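Local coordinates for protein putative succinylglutamate desuccinylase / aspartoacylase (Shewanella amazonensis, PDB 3FMC) that probably acts as a zinc-dependent hydrolase, perhaps on ester bonds, of the succinylglutamate desuccinylase/aspartoacylase family, at residues C[192-197]-C[237-242]; C[167-172]-C[259-264]; C[178-183]-C[343-348]; C[200-205]-C[209-214]. All coordinates share one frame; numbering follows the deposited sequence.

Contact 1: C[192-197]-C[237-242]; sequences QYFSIP and SALTLE
Phe194 and Ile196 start their side chains alike, with chi1 of -62° and -59° setting CG and CG1 anti to their carbonyl carbons, which points both from the loop toward Leu239 and Leu241. These leucines are two positions apart on strand 237-243, so the alternation of a strand turns them to the same side. The Phe194 ring spans both of them. One flank, at CD1, lies 3.9 Å from Leu241 CD2, while the other, at CE2, lies 4.0 Å from Leu239 CD1; both methyls approach the ring obliquely. Ile196 has its CG1 branch extended (chi2 175°), which carries CD1 to 3.9 Å from Leu241 CG, and the two side chains cross at about a right angle. Phenylalanine suits a site where one flat group must bridge two branched leucines, and isoleucine, with its methyl-tipped branch, adds a second contact on Leu241. Every touching residue is buried and apolar, so cohesion here comes from van der Waals packing and the exclusion of water. Tyr264 and Ile261 of helix 251-267 adjoin the same cluster, the former stacking on Phe194. The arrangement is the hydrophobic layer between sheet and covering elements expected of the alpha/beta zinc exopeptidase fold.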
loop_
_atom_site.group_PDB
_atom_site.type_symbol
_atom_site.label_atom_id
_atom_site.label_comp_id
_atom_site.label_asym_id
_atom_site.label_seq_id
_atom_site.Cartn_x
_atom_site.Cartn_y
_atom_site.Cartn_z
ATOM N N GLN C 192 29.043 -19.298 -19.844
ATOM C CA GLN C 192 29.291 -19.608 -21.257
ATOM C C GLN C 192 28.165 -20.406 -21.913
ATOM O O GLN C 192 28.086 -20.410 -23.131
ATOM C CB GLN C 192 30.618 -20.372 -21.432
ATOM C CG GLN C 192 31.856 -19.632 -20.966
ATOM C CD GLN C 192 32.126 -18.359 -21.757
ATOM O OE1 GLN C 192 32.034 -18.337 -22.980
ATOM N NE2 GLN C 192 32.475 -17.292 -21.051
ATOM N N TYR C 193 27.272 -21.018 -21.123
ATOM C CA TYR C 193 26.203 -21.895 -21.659
ATOM C C TYR C 193 24.853 -21.244 -21.774
ATOM O O TYR C 193 24.072 -21.551 -22.693
ATOM C CB TYR C 193 26.162 -23.202 -20.847
ATOM C CG TYR C 193 27.493 -23.886 -20.892
ATOM C CD1 TYR C 193 27.894 -24.632 -22.013
ATOM C CD2 TYR C 193 28.395 -23.737 -19.874
ATOM C CE1 TYR C 193 29.151 -25.204 -22.081
ATOM C CE2 TYR C 193 29.644 -24.317 -19.927
ATOM C CZ TYR C 193 30.017 -25.053 -21.030
ATOM O OH TYR C 193 31.288 -25.613 -21.023
ATOM N N PHE C 194 24.543 -20.326 -20.852
ATOM C CA PHE C 194 23.288 -19.600 -20.922
ATOM C C PHE C 194 23.357 -18.513 -22.025
ATOM O O PHE C 194 24.441 -18.232 -22.540
ATOM C CB PHE C 194 22.944 -18.975 -19.554
ATOM C CG PHE C 194 22.753 -19.993 -18.453
ATOM C CD1 PHE C 194 21.516 -20.587 -18.242
ATOM C CD2 PHE C 194 23.798 -20.356 -17.637
ATOM C CE1 PHE C 194 21.350 -21.532 -17.236
ATOM C CE2 PHE C 194 23.624 -21.286 -16.613
ATOM C CZ PHE C 194 22.401 -21.856 -16.415
ATOM N N SER C 195 22.196 -17.977 -22.385
ATOM C CA SER C 195 22.033 -16.910 -23.384
ATOM C C SER C 195 21.836 -15.550 -22.664
ATOM O O SER C 195 20.841 -14.831 -22.872
ATOM C CB SER C 195 20.831 -17.234 -24.261
ATOM O OG SER C 195 21.054 -18.484 -24.911
ATOM N N ILE C 196 22.828 -15.232 -21.834
ATOM C CA ILE C 196 22.785 -14.044 -20.988
ATOM C C ILE C 196 24.063 -13.216 -21.180
ATOM O O ILE C 196 25.168 -13.661 -20.831
ATOM C CB ILE C 196 22.571 -14.463 -19.522
ATOM C CG1 ILE C 196 21.238 -15.253 -19.407
ATOM C CG2 ILE C 196 22.524 -13.195 -18.628
ATOM C CD1 ILE C 196 20.888 -15.856 -18.045
ATOM N N PRO C 197 23.901 -11.985 -21.687
ATOM C CA PRO C 197 25.055 -11.132 -22.023
ATOM C C PRO C 197 25.880 -10.631 -20.840
ATOM O O PRO C 197 27.056 -10.374 -21.000
ATOM C CB PRO C 197 24.403 -9.986 -22.825
ATOM C CG PRO C 197 23.007 -9.875 -22.319
ATOM C CD PRO C 197 22.616 -11.315 -21.958
ATOM N N SER C 237 25.603 -26.562 -7.910
ATOM C CA SER C 237 25.630 -25.392 -8.758
ATOM C C SER C 237 24.347 -24.628 -8.376
ATOM O O SER C 237 23.314 -25.230 -8.250
ATOM C CB SER C 237 25.623 -25.783 -10.227
ATOM O OG SER C 237 26.839 -26.452 -10.527
ATOM N N ALA C 238 24.435 -23.314 -8.203
ATOM C CA ALA C 238 23.265 -22.482 -7.855
ATOM C C ALA C 238 23.469 -21.140 -8.520
ATOM O O ALA C 238 24.421 -20.390 -8.203
ATOM C CB ALA C 238 23.089 -22.339 -6.356
ATOM N N LEU C 239 22.586 -20.879 -9.470
ATOM C CA LEU C 239 22.650 -19.686 -10.325
ATOM C C LEU C 239 21.311 -18.959 -10.272
ATOM O O LEU C 239 20.256 -19.599 -10.151
ATOM C CB LEU C 239 22.898 -20.162 -11.756
ATOM C CG LEU C 239 24.189 -21.000 -11.859
ATOM C CD1 LEU C 239 23.965 -22.166 -12.735
ATOM C CD2 LEU C 239 25.323 -20.121 -12.319
ATOM N N THR C 240 21.346 -17.626 -10.413
ATOM C CA THR C 240 20.125 -16.825 -10.413
ATOM C C THR C 240 20.061 -16.100 -11.732
ATOM O O THR C 240 20.945 -15.341 -12.059
ATOM C CB THR C 240 20.111 -15.852 -9.202
ATOM O OG1 THR C 240 20.282 -16.609 -7.992
ATOM C CG2 THR C 240 18.842 -15.030 -9.142
ATOM N N LEU C 241 19.012 -16.365 -12.482
ATOM C CA LEU C 241 18.805 -15.771 -13.770
ATOM C C LEU C 241 17.798 -14.636 -13.641
ATOM O O LEU C 241 16.710 -14.849 -13.154
ATOM C CB LEU C 241 18.310 -16.842 -14.757
ATOM C CG LEU C 241 19.287 -17.988 -15.212
ATOM C CD1 LEU C 241 19.795 -18.902 -14.162
ATOM C CD2 LEU C 241 18.596 -18.748 -16.411
ATOM N N GLU C 242 18.203 -13.423 -14.057
ATOM C CA GLU C 242 17.381 -12.204 -13.989
ATOM C C GLU C 242 16.988 -11.936 -15.425
ATOM O O GLU C 242 17.725 -11.294 -16.199
ATOM C CB GLU C 242 18.202 -11.039 -13.408
ATOM C CG GLU C 242 18.860 -11.268 -12.043
ATOM C CD GLU C 242 17.909 -11.054 -10.848
ATOM O OE1 GLU C 242 16.994 -10.228 -10.951
ATOM O OE2 GLU C 242 18.123 -11.716 -9.819
#

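Contact 2: C[167-172]-C[259-264]; sequences IVLDLH and EGILAY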
loop_
_atom_site.group_PDB
_atom_site.type_symbol
_atom_site.label_atom_id
_atom_site.label_comp_id
_atom_site.label_asym_id
_atom_site.label_seq_id
_atom_site.Cartn_x
_atom_site.Cartn_y
_atom_site.Cartn_z
ATOM N N ILE C 167 21.870 -29.125 -9.014
ATOM C CA ILE C 167 21.819 -27.837 -9.714
ATOM C C ILE C 167 20.544 -27.102 -9.320
ATOM O O ILE C 167 19.450 -27.668 -9.393
ATOM C CB ILE C 167 21.823 -28.054 -11.243
ATOM C CG1 ILE C 167 23.093 -28.825 -11.665
ATOM C CG2 ILE C 167 21.703 -26.710 -12.012
ATOM C CD1 ILE C 167 22.986 -29.381 -13.076
ATOM N N VAL C 168 20.704 -25.843 -8.932
ATOM C CA VAL C 168 19.592 -24.988 -8.532
ATOM C C VAL C 168 19.565 -23.760 -9.414
ATOM O O VAL C 168 20.581 -23.057 -9.500
ATOM C CB VAL C 168 19.728 -24.564 -7.055
ATOM C CG1 VAL C 168 18.701 -23.513 -6.682
ATOM C CG2 VAL C 168 19.650 -25.825 -6.115
ATOM N N LEU C 169 18.444 -23.531 -10.076
ATOM C CA LEU C 169 18.265 -22.340 -10.924
ATOM C C LEU C 169 17.077 -21.529 -10.390
ATOM O O LEU C 169 15.951 -22.005 -10.392
ATOM C CB LEU C 169 18.006 -22.709 -12.393
ATOM C CG LEU C 169 19.010 -23.635 -13.077
ATOM C CD1 LEU C 169 18.508 -23.929 -14.527
ATOM C CD2 LEU C 169 20.407 -23.051 -13.003
ATOM N N ASP C 170 17.353 -20.319 -9.924
ATOM C CA ASP C 170 16.315 -19.408 -9.356
ATOM C C ASP C 170 16.029 -18.365 -10.433
ATOM O O ASP C 170 16.903 -17.602 -10.812
ATOM C CB ASP C 170 16.840 -18.779 -8.064
ATOM C CG ASP C 170 15.728 -18.138 -7.205
ATOM O OD1 ASP C 170 14.548 -18.299 -7.554
ATOM O OD2 ASP C 170 16.064 -17.456 -6.197
ATOM N N LEU C 171 14.813 -18.374 -10.936
ATOM C CA LEU C 171 14.424 -17.474 -12.001
ATOM C C LEU C 171 13.751 -16.208 -11.460
ATOM O O LEU C 171 12.646 -16.254 -10.847
ATOM C CB LEU C 171 13.507 -18.156 -13.002
ATOM C CG LEU C 171 13.975 -19.517 -13.538
ATOM C CD1 LEU C 171 12.955 -19.998 -14.552
ATOM C CD2 LEU C 171 15.366 -19.441 -14.147
ATOM N N HIS C 172 14.405 -15.089 -11.770
ATOM C CA HIS C 172 13.978 -13.757 -11.382
ATOM C C HIS C 172 13.875 -12.838 -12.607
ATOM O O HIS C 172 14.132 -13.232 -13.739
ATOM C CB HIS C 172 14.987 -13.180 -10.371
ATOM C CG HIS C 172 14.943 -13.817 -8.999
ATOM N ND1 HIS C 172 14.402 -13.184 -7.889
ATOM C CD2 HIS C 172 15.380 -15.024 -8.564
ATOM C CE1 HIS C 172 14.510 -13.976 -6.835
ATOM N NE2 HIS C 172 15.097 -15.100 -7.215
ATOM N N GLU C 259 15.908 -22.014 -24.077
ATOM C CA GLU C 259 16.905 -22.637 -24.979
ATOM C C GLU C 259 18.311 -22.528 -24.395
ATOM O O GLU C 259 19.130 -23.459 -24.469
ATOM C CB GLU C 259 16.767 -22.054 -26.385
ATOM C CG GLU C 259 15.518 -22.553 -27.112
ATOM C CD GLU C 259 15.222 -21.768 -28.408
ATOM O OE1 GLU C 259 15.887 -20.739 -28.678
ATOM O OE2 GLU C 259 14.297 -22.156 -29.144
ATOM N N GLY C 260 18.598 -21.415 -23.735
ATOM C CA GLY C 260 19.866 -21.265 -23.029
ATOM C C GLY C 260 20.011 -22.216 -21.859
ATOM O O GLY C 260 21.051 -22.800 -21.650
ATOM N N ILE C 261 18.959 -22.341 -21.051
ATOM C CA ILE C 261 18.954 -23.277 -19.936
ATOM C C ILE C 261 19.229 -24.682 -20.481
ATOM O O ILE C 261 20.035 -25.413 -19.921
ATOM C CB ILE C 261 17.617 -23.238 -19.190
ATOM C CG1 ILE C 261 17.465 -21.871 -18.480
ATOM C CG2 ILE C 261 17.528 -24.395 -18.176
ATOM C CD1 ILE C 261 16.124 -21.622 -17.796
ATOM N N LEU C 262 18.589 -25.041 -21.573
ATOM C CA LEU C 262 18.851 -26.373 -22.181
ATOM C C LEU C 262 20.317 -26.574 -22.533
ATOM O O LEU C 262 20.844 -27.683 -22.353
ATOM C CB LEU C 262 17.972 -26.612 -23.394
ATOM C CG LEU C 262 16.510 -27.011 -23.259
ATOM C CD1 LEU C 262 15.909 -27.015 -24.692
ATOM C CD2 LEU C 262 16.401 -28.368 -22.601
ATOM N N ALA C 263 20.980 -25.546 -23.068
ATOM C CA ALA C 263 22.434 -25.665 -23.359
ATOM C C ALA C 263 23.222 -26.029 -22.077
ATOM O O ALA C 263 24.145 -26.851 -22.103
ATOM C CB ALA C 263 22.980 -24.381 -24.000
ATOM N N TYR C 264 22.891 -25.398 -20.926
ATOM C CA TYR C 264 23.535 -25.706 -19.676
ATOM C C TYR C 264 23.237 -27.145 -19.264
ATOM O O TYR C 264 24.114 -27.864 -18.837
ATOM C CB TYR C 264 23.120 -24.725 -18.549
ATOM C CG TYR C 264 23.851 -24.971 -17.265
ATOM C CD1 TYR C 264 25.189 -24.665 -17.136
ATOM C CD2 TYR C 264 23.196 -25.507 -16.150
ATOM C CE1 TYR C 264 25.875 -24.913 -15.986
ATOM C CE2 TYR C 264 23.887 -25.748 -14.980
ATOM C CZ TYR C 264 25.219 -25.429 -14.887
ATOM O OH TYR C 264 25.944 -25.655 -13.726
#
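The helix-on-sheet layer of the catalytic domain is built here by Ile167, Leu169 and Leu171 of strand 167-174 meeting Ile261 and Tyr264 of helix 251-267, whose short segments run nearly antiparallel at 167° with axes 12.1 Å apart. The strand offers every second side chain; the helix answers with residues three apart, which fall on one of its sides. Leu169 CD1 meets Ile261 CG2 at 3.8 Å, the two side chains sliding past each other in opposite directions. Further along, Leu171 CD2 lies 4.3 Å from Ile261 CD1. Tyr264 has CG anti to its backbone N (chi1 -176°), which sends the ring toward the start of the strand; there Ile167 CG2 touches ring atom CE2 at 3.8 Å, near the ring plane and at its edge. Tyrosine serves both purposes, since its OH reaches beyond the apolar layer to Glu187 and Arg268. Across the strand, His172 NE2 donates to Asp170 OD2 at 2.7 Å; His172, with His43 and Glu46, could form a metal site, probably for zinc, that holds no metal here. The strand's aliphatic side thus packs on the helix without any hydrogen bond, while on its far side Asp170 restrains how the His172 ring is turned.

Contact 3: C[178-183]-C[343-348]; sequences CKHLYC and PILHFA
Strands 176-184 and 341-346 pair antiparallel here through Cys178 N and Ile344 O, 2.9 Å apart in a nearly straight hydrogen bond (166° at the hydrogen) that runs almost along the C=O axis. Ile344 and Leu345 form a classic beta bulge, both facing Lys360 on the adjoining strand. Beside the backbone bond, Cys178 SG lies 3.8 Å from Ile344 CD1, a small, polarisable sulfur against a methyl. The heart of the contact is His180, whose chi1 of 60° holds CG between its backbone N and carbonyl carbon and folds the imidazole back along its own strand. ND1 then donates to Cys178 O at 3.1 Å; the acceptor lies in the ring plane, the donor above the carbonyl plane, and this bond restrains the ring's rotation. One face is thereby presented to Ile344 CG2, which sits 3.3 Å from the ring centroid and 15° off the normal, a tight CH-pi contact. Histidine suits the place because it supplies both an in-plane donor and a flat face. Without the imidazole, as with an alanine here, Cys178 O would probably lose this donor and a gap would open beside the Ile344 methyl. Tyr290 of strand 290-294 and Met362 of strand 357-363 pack against both His180 and Ile344, while His180 also touches Glu242 of strand 237-243; Lys179 turns away to form salt bridges with Asp253, Glu256 and Asp257 of helix 251-267.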
loop_
_atom_site.group_PDB
_atom_site.type_symbol
_atom_site.label_atom_id
_atom_site.label_comp_id
_atom_site.label_asym_id
_atom_site.label_seq_id
_atom_site.Cartn_x
_atom_site.Cartn_y
_atom_site.Cartn_z
ATOM N N CYS C 178 17.766 -5.533 -18.353
ATOM C CA CYS C 178 18.256 -6.451 -19.369
ATOM C C CYS C 178 18.407 -7.805 -18.691
ATOM O O CYS C 178 18.215 -7.948 -17.481
ATOM C CB CYS C 178 19.600 -5.966 -19.981
ATOM S SG CYS C 178 20.979 -6.031 -18.951
ATOM N N LYS C 179 18.679 -8.837 -19.491
ATOM C CA LYS C 179 18.924 -10.181 -18.950
ATOM C C LYS C 179 20.350 -10.211 -18.370
ATOM O O LYS C 179 21.327 -9.781 -18.995
ATOM C CB LYS C 179 18.790 -11.249 -20.059
ATOM C CG LYS C 179 17.484 -11.200 -20.753
ATOM C CD LYS C 179 17.314 -12.342 -21.747
ATOM C CE LYS C 179 16.022 -12.212 -22.473
ATOM N NZ LYS C 179 15.849 -13.314 -23.440
ATOM N N HIS C 180 20.448 -10.714 -17.162
ATOM C CA HIS C 180 21.690 -10.842 -16.452
ATOM C C HIS C 180 21.683 -12.080 -15.570
ATOM O O HIS C 180 20.642 -12.680 -15.301
ATOM C CB HIS C 180 22.135 -9.550 -15.725
ATOM C CG HIS C 180 21.173 -9.030 -14.694
ATOM N ND1 HIS C 180 19.964 -8.445 -15.026
ATOM C CD2 HIS C 180 21.295 -8.915 -13.358
ATOM C CE1 HIS C 180 19.377 -8.026 -13.920
ATOM N NE2 HIS C 180 20.163 -8.307 -12.895
ATOM N N LEU C 181 22.855 -12.448 -15.126
ATOM C CA LEU C 181 23.059 -13.671 -14.362
ATOM C C LEU C 181 23.957 -13.478 -13.181
ATOM O O LEU C 181 24.979 -12.767 -13.277
ATOM C CB LEU C 181 23.718 -14.697 -15.270
ATOM C CG LEU C 181 24.157 -16.087 -14.790
ATOM C CD1 LEU C 181 22.959 -17.017 -14.435
ATOM C CD2 LEU C 181 25.081 -16.807 -15.850
ATOM N N TYR C 182 23.548 -14.056 -12.063
ATOM C CA TYR C 182 24.400 -14.186 -10.900
ATOM C C TYR C 182 24.981 -15.619 -10.927
ATOM O O TYR C 182 24.242 -16.654 -11.021
ATOM C CB TYR C 182 23.698 -13.927 -9.592
ATOM C CG TYR C 182 23.229 -12.502 -9.384
ATOM C CD1 TYR C 182 22.044 -12.039 -9.931
ATOM C CD2 TYR C 182 23.971 -11.629 -8.607
ATOM C CE1 TYR C 182 21.611 -10.732 -9.720
ATOM C CE2 TYR C 182 23.590 -10.361 -8.431
ATOM C CZ TYR C 182 22.411 -9.890 -8.953
ATOM O OH TYR C 182 22.042 -8.585 -8.692
ATOM N N CYS C 183 26.299 -15.662 -10.813
ATOM C CA CYS C 183 27.077 -16.889 -10.941
ATOM C C CYS C 183 28.173 -16.854 -9.891
ATOM O O CYS C 183 28.911 -15.864 -9.813
ATOM C CB CYS C 183 27.690 -16.953 -12.329
ATOM S SG CYS C 183 28.536 -18.543 -12.656
ATOM N N PRO C 343 24.739 -0.064 -17.689
ATOM C CA PRO C 343 23.477 -0.014 -16.937
ATOM C C PRO C 343 22.715 -1.310 -17.179
ATOM O O PRO C 343 22.528 -1.707 -18.346
ATOM C CB PRO C 343 22.762 1.212 -17.528
ATOM C CG PRO C 343 23.369 1.427 -18.813
ATOM C CD PRO C 343 24.800 0.996 -18.711
ATOM N N ILE C 344 22.369 -2.007 -16.091
ATOM C CA ILE C 344 21.637 -3.290 -16.169
ATOM C C ILE C 344 20.139 -3.084 -16.024
ATOM O O ILE C 344 19.307 -3.705 -16.710
ATOM C CB ILE C 344 22.170 -4.289 -15.081
ATOM C CG1 ILE C 344 23.654 -4.620 -15.322
ATOM C CG2 ILE C 344 21.324 -5.548 -15.006
ATOM C CD1 ILE C 344 23.965 -5.139 -16.756
ATOM N N LEU C 345 19.780 -2.177 -15.124
ATOM C CA LEU C 345 18.366 -1.975 -14.821
ATOM C C LEU C 345 18.182 -0.557 -14.297
ATOM O O LEU C 345 19.135 0.067 -13.799
ATOM C CB LEU C 345 17.903 -3.028 -13.779
ATOM C CG LEU C 345 18.620 -3.087 -12.419
ATOM C CD1 LEU C 345 18.004 -2.041 -11.431
ATOM C CD2 LEU C 345 18.629 -4.438 -11.720
ATOM N N HIS C 346 16.952 -0.082 -14.404
ATOM C CA HIS C 346 16.572 1.205 -13.869
ATOM C C HIS C 346 15.182 1.137 -13.230
ATOM O O HIS C 346 14.373 0.228 -13.474
ATOM C CB HIS C 346 16.710 2.346 -14.916
ATOM C CG HIS C 346 15.679 2.356 -16.014
ATOM N ND1 HIS C 346 14.329 2.580 -15.790
ATOM C CD2 HIS C 346 15.824 2.269 -17.361
ATOM C CE1 HIS C 346 13.693 2.593 -16.946
ATOM N NE2 HIS C 346 14.576 2.440 -17.921
ATOM N N PHE C 347 14.901 2.188 -12.472
ATOM C CA PHE C 347 13.668 2.326 -11.713
ATOM C C PHE C 347 12.497 2.277 -12.653
ATOM O O PHE C 347 12.522 2.870 -13.751
ATOM C CB PHE C 347 13.741 3.630 -10.919
ATOM C CG PHE C 347 12.661 3.794 -9.878
ATOM C CD1 PHE C 347 12.552 2.910 -8.825
ATOM C CD2 PHE C 347 11.863 4.939 -9.890
ATOM C CE1 PHE C 347 11.605 3.125 -7.823
ATOM C CE2 PHE C 347 10.918 5.148 -8.907
ATOM C CZ PHE C 347 10.790 4.233 -7.885
ATOM N N ALA C 348 11.417 1.631 -12.197
ATOM C CA ALA C 348 10.223 1.401 -13.025
ATOM C C ALA C 348 9.229 2.534 -13.112
ATOM O O ALA C 348 8.236 2.428 -13.836
ATOM C CB ALA C 348 9.516 0.120 -12.534
#

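Contact 4: C[200-205]-C[209-214]; sequences LLIPNS and AMDEAA
Ile202 and Asp211 approach from opposite directions, the end of strand 198-202 facing the first turn of helix 210-227. Ile202 CD1 comes to 3.8 Å from Asp211 OD2; isoleucine suits the strand end because its extended aliphatic branch spans the distance to the helix. This is packing between a methyl and a carboxylate whose polar needs are met elsewhere: OD2 is hydrogen-bonded to Thr240 OG1. The other oxygen, OD1, takes the N-H of Glu212 at 2.8 Å, met on its anti side and 31° out of the carboxylate plane, through a rather bent bond (135°). With chi1 at 56°, the Asp211 carboxylate is folded back close to its own helix, near that N-H. Glu212 lies alongside the loop instead: its CG passes 3.5 Å from Ser205 O, while the carboxylate continues toward the start of the helix. There OE1 accepts from Ala209 N at 3.2 Å, from above the carboxylate plane. Ala209 is the N-cap and Glu212 the third residue after it, so a glutamate here caps the backbone N-H of the N-cap residue, while alanine has no side-chain group to return a bond. Gly207 N also donates to OE1, tying the connecting loop to the same acceptor. Replacing Glu212 by an alanine would probably leave Ala209 N and Gly207 N without this acceptor and let the tight connection move more freely. The N-terminal end of the helix probably favours the charged form of Glu212.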
loop_
_atom_site.group_PDB
_atom_site.type_symbol
_atom_site.label_atom_id
_atom_site.label_comp_id
_atom_site.label_asym_id
_atom_site.label_seq_id
_atom_site.Cartn_x
_atom_site.Cartn_y
_atom_site.Cartn_z
ATOM N N LEU C 200 27.211 -11.369 -13.120
ATOM C CA LEU C 200 27.803 -10.932 -11.856
ATOM C C LEU C 200 28.398 -12.164 -11.198
ATOM O O LEU C 200 27.684 -13.146 -10.937
ATOM C CB LEU C 200 26.740 -10.319 -10.926
ATOM C CG LEU C 200 26.195 -8.974 -11.406
ATOM C CD1 LEU C 200 24.876 -8.576 -10.848
ATOM C CD2 LEU C 200 27.264 -7.899 -11.147
ATOM N N LEU C 201 29.714 -12.149 -10.996
ATOM C CA LEU C 201 30.438 -13.218 -10.299
ATOM C C LEU C 201 30.429 -12.917 -8.812
ATOM O O LEU C 201 30.915 -11.862 -8.352
ATOM C CB LEU C 201 31.863 -13.353 -10.860
ATOM C CG LEU C 201 31.996 -13.716 -12.346
ATOM C CD1 LEU C 201 33.436 -13.593 -12.833
ATOM C CD2 LEU C 201 31.448 -15.118 -12.611
ATOM N N ILE C 202 29.869 -13.853 -8.034
ATOM C CA ILE C 202 29.593 -13.614 -6.620
ATOM C C ILE C 202 30.409 -14.517 -5.704
ATOM O O ILE C 202 30.702 -15.676 -6.042
ATOM C CB ILE C 202 28.033 -13.651 -6.329
ATOM C CG1 ILE C 202 27.453 -15.072 -6.364
ATOM C CG2 ILE C 202 27.242 -12.721 -7.298
ATOM C CD1 ILE C 202 25.974 -15.084 -5.896
ATOM N N PRO C 203 30.794 -13.994 -4.532
ATOM C CA PRO C 203 31.669 -14.705 -3.619
ATOM C C PRO C 203 30.957 -15.648 -2.664
ATOM O O PRO C 203 29.723 -15.732 -2.657
ATOM C CB PRO C 203 32.291 -13.581 -2.811
ATOM C CG PRO C 203 31.209 -12.557 -2.721
ATOM C CD PRO C 203 30.456 -12.650 -4.025
ATOM N N ASN C 204 31.754 -16.363 -1.880
ATOM C CA ASN C 204 31.225 -17.248 -0.846
ATOM C C ASN C 204 30.756 -16.428 0.372
ATOM O O ASN C 204 31.467 -16.277 1.371
ATOM C CB ASN C 204 32.265 -18.277 -0.414
ATOM C CG ASN C 204 31.673 -19.386 0.423
ATOM O OD1 ASN C 204 30.463 -19.412 0.664
ATOM N ND2 ASN C 204 32.528 -20.284 0.921
ATOM N N SER C 205 29.531 -15.941 0.290
ATOM C CA SER C 205 28.984 -15.109 1.336
ATOM C C SER C 205 27.490 -15.284 1.359
ATOM O O SER C 205 26.861 -15.217 0.321
ATOM C CB SER C 205 29.305 -13.660 1.007
ATOM O OG SER C 205 28.825 -12.810 2.013
ATOM N N ALA C 209 19.609 -14.851 0.294
ATOM C CA ALA C 209 19.005 -15.302 -0.957
ATOM C C ALA C 209 19.108 -16.808 -1.208
ATOM O O ALA C 209 19.923 -17.486 -0.630
ATOM C CB ALA C 209 19.619 -14.521 -2.172
HETATM N N MSE C 210 18.268 -17.311 -2.109
HETATM C CA MSE C 210 18.239 -18.763 -2.402
HETATM C C MSE C 210 19.565 -19.313 -2.909
HETATM O O MSE C 210 19.995 -20.376 -2.457
HETATM C CB MSE C 210 17.187 -19.058 -3.466
HETATM C CG MSE C 210 17.288 -20.511 -4.056
HETATM SE SE MSE C 210 17.170 -21.932 -2.769
HETATM C CE MSE C 210 15.308 -22.343 -3.133
ATOM N N ASP C 211 20.165 -18.664 -3.906
ATOM C CA ASP C 211 21.428 -19.179 -4.481
ATOM C C ASP C 211 22.483 -19.347 -3.427
ATOM O O ASP C 211 23.046 -20.421 -3.272
ATOM C CB ASP C 211 21.914 -18.390 -5.708
ATOM C CG ASP C 211 22.113 -16.877 -5.487
ATOM O OD1 ASP C 211 21.906 -16.321 -4.377
ATOM O OD2 ASP C 211 22.448 -16.226 -6.518
ATOM N N GLU C 212 22.698 -18.312 -2.638
ATOM C CA GLU C 212 23.643 -18.389 -1.516
ATOM C C GLU C 212 23.281 -19.480 -0.523
ATOM O O GLU C 212 24.119 -20.243 -0.061
ATOM C CB GLU C 212 23.656 -17.052 -0.803
ATOM C CG GLU C 212 24.087 -15.885 -1.686
ATOM C CD GLU C 212 23.500 -14.550 -1.222
ATOM O OE1 GLU C 212 22.703 -14.507 -0.242
ATOM O OE2 GLU C 212 23.800 -13.555 -1.885
ATOM N N ALA C 213 22.003 -19.564 -0.183
ATOM C CA ALA C 213 21.552 -20.561 0.774
ATOM C C ALA C 213 21.880 -21.955 0.248
ATOM O O ALA C 213 22.211 -22.844 1.011
ATOM C CB ALA C 213 20.042 -20.404 1.005
ATOM N N ALA C 214 21.751 -22.125 -1.065
ATOM C CA ALA C 214 22.039 -23.395 -1.716
ATOM C C ALA C 214 23.543 -23.688 -1.808
ATOM O O ALA C 214 23.952 -24.832 -1.594
ATOM C CB ALA C 214 21.440 -23.464 -3.081
#

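How the contacts relate
Contacts 1 and 2 are buried and held by apolar packing; their centres are 6 Å apart, and strands 237-243 and 167-174 are neighbours, joined for instance by Leu241 O and His172 N at 2.7 Å. Contact 3 is buried too, Cys178 only partly; there strand 176-184, which pairs with both 237-243 and 198-202, also meets strand 341-346, and a backbone bond and a histidine face replace the aliphatic packing. Contact 4 is partly exposed and depends on carboxylates at a helix start. Helix 251-267 packs on strand 167-174, whereas helix 210-227 meets the end of strand 198-202 and reaches contact 1 as well, Asp211 OD2 lying 2.6 Å from Thr240 OG1.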